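Local coordinates for protein proteophosphoglycan (Silicibacter pomeroyi DSS-3, PDB 2RE3) that is of unknown function but, as a DUF1285 family member with repeated structural motifs, possibly takes part in signal transduction, at residues A122-G127 / L176-S181. Sequence-based numbering, arbitrary orientation.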
loop_
_atom_site.group_PDB
_atom_site.type_symbol
_atom_site.label_atom_id
_atom_site.label_comp_id
_atom_site.label_asym_id
_atom_site.label_seq_id
_atom_site.Cartn_x
_atom_site.Cartn_y
_atom_site.Cartn_z
ATOM N N ALA A 122 4.474 -8.429 -1.345
ATOM C CA ALA A 122 4.492 -8.473 0.132
ATOM C C ALA A 122 3.924 -9.763 0.635
ATOM O O ALA A 122 2.770 -10.042 0.362
ATOM C CB ALA A 122 3.687 -7.350 0.701
ATOM N N VAL A 123 4.720 -10.538 1.367
ATOM C CA VAL A 123 4.264 -11.786 1.944
ATOM C C VAL A 123 3.515 -11.458 3.224
ATOM O O VAL A 123 4.116 -10.921 4.179
ATOM C CB VAL A 123 5.457 -12.674 2.290
ATOM C CG1 VAL A 123 5.022 -13.854 3.170
ATOM C CG2 VAL A 123 6.189 -13.124 1.005
ATOM N N ALA A 124 2.215 -11.749 3.265
ATOM C CA ALA A 124 1.432 -11.436 4.473
ATOM C C ALA A 124 1.865 -12.291 5.668
ATOM O O ALA A 124 2.111 -13.488 5.559
ATOM C CB ALA A 124 -0.086 -11.562 4.228
ATOM N N GLY A 125 1.962 -11.660 6.815
ATOM C CA GLY A 125 2.420 -12.338 8.026
ATOM C C GLY A 125 2.672 -11.297 9.090
ATOM O O GLY A 125 2.335 -10.133 8.922
ATOM N N GLU A 126 3.296 -11.691 10.177
ATOM C CA GLU A 126 3.531 -10.749 11.250
ATOM C C GLU A 126 4.317 -9.519 10.811
ATOM O O GLU A 126 3.978 -8.422 11.208
ATOM C CB GLU A 126 4.215 -11.431 12.407
ATOM C CG GLU A 126 4.123 -10.638 13.674
ATOM C CD GLU A 126 4.771 -11.387 14.797
ATOM O OE1 GLU A 126 4.080 -12.255 15.369
ATOM O OE2 GLU A 126 5.979 -11.134 15.057
ATOM N N GLY A 127 5.343 -9.704 9.988
ATOM C CA GLY A 127 6.138 -8.572 9.462
ATOM C C GLY A 127 5.342 -7.645 8.532
ATOM O O GLY A 127 5.582 -6.426 8.474
ATOM N N LEU A 176 -8.018 -14.187 8.016
ATOM C CA LEU A 176 -7.052 -14.843 7.113
ATOM C C LEU A 176 -5.827 -15.339 7.864
ATOM O O LEU A 176 -5.262 -14.612 8.665
ATOM C CB LEU A 176 -6.650 -13.885 5.978
ATOM C CG LEU A 176 -7.799 -13.573 4.997
ATOM C CD1 LEU A 176 -7.429 -12.443 4.110
ATOM C CD2 LEU A 176 -8.139 -14.783 4.187
ATOM N N TRP A 177 -5.488 -16.613 7.659
ATOM C CA TRP A 177 -4.226 -17.161 8.100
ATOM C C TRP A 177 -3.200 -16.876 7.036
ATOM O O TRP A 177 -3.440 -17.170 5.876
ATOM C CB TRP A 177 -4.322 -18.667 8.275
ATOM C CG TRP A 177 -4.983 -19.078 9.550
ATOM C CD1 TRP A 177 -6.289 -19.422 9.717
ATOM C CD2 TRP A 177 -4.373 -19.172 10.832
ATOM N NE1 TRP A 177 -6.535 -19.727 11.025
ATOM C CE2 TRP A 177 -5.376 -19.577 11.740
ATOM C CE3 TRP A 177 -3.073 -18.957 11.306
ATOM C CZ2 TRP A 177 -5.120 -19.799 13.103
ATOM C CZ3 TRP A 177 -2.811 -19.180 12.669
ATOM C CH2 TRP A 177 -3.836 -19.597 13.547
ATOM N N SER A 178 -2.073 -16.276 7.411
ATOM C CA SER A 178 -0.909 -16.229 6.520
ATOM C C SER A 178 0.362 -16.381 7.317
ATOM O O SER A 178 0.489 -15.785 8.373
ATOM C CB SER A 178 -0.868 -14.926 5.732
ATOM O OG SER A 178 0.186 -14.954 4.781
ATOM N N SER A 179 1.299 -17.175 6.817
ATOM C CA SER A 179 2.635 -17.317 7.448
ATOM C C SER A 179 2.557 -17.688 8.917
ATOM O O SER A 179 3.371 -17.217 9.695
ATOM C CB SER A 179 3.478 -16.028 7.343
ATOM O OG SER A 179 3.658 -15.614 6.009
ATOM N N GLY A 180 1.568 -18.486 9.312
ATOM C CA GLY A 180 1.424 -18.874 10.720
ATOM C C GLY A 180 0.749 -17.897 11.665
ATOM O O GLY A 180 0.674 -18.173 12.860
ATOM N N SER A 181 0.256 -16.764 11.158
ATOM C CA SER A 181 -0.414 -15.759 11.982
ATOM C C SER A 181 -1.840 -15.541 11.483
ATOM O O SER A 181 -2.138 -15.745 10.308
ATOM C CB SER A 181 0.357 -14.436 11.934
ATOM O OG SER A 181 1.577 -14.505 12.639
HETATM O O HOH W 1 3.338 -14.776 10.699
#
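S178 and S179 both donate their hydroxyls to the carbonyl oxygen of A124, joining the hairpin 176-181 to the chain that leaves edge strand 121-123. In S178, CB lies against A124 CB (3.8 Å). Beyond it OG, turned anti to the backbone N (chi1 -174°), gives a 2.5 Å bond to A124 O from above the carbonyl plane, and also accepts from the backbone N of L112 on strand 111-116. The OG of S179 reaches the same A124 O at 2.7 Å, closer to the line of the C=O bond (152°), while V123 CG1 rests 3.6 Å from this OG. One water extends the seam: it accepts from E126 N, donates to S179 O and hydrogen-bonds S181 OG at 2.6 Å. S178 to S181 form a type I' turn, with S179 and G180 as its two-residue loop, linking strands 173-178 and 181-185. With an alanine in place of S178, A124 O would probably keep only the S179 hydroxyl and L112 N would probably lose its side-chain acceptor. The contact is thus mainly polar: by donating to A124 O and accepting from L112 N, the buried S178 hydroxyl is satisfied both ways and its rotation probably fixed.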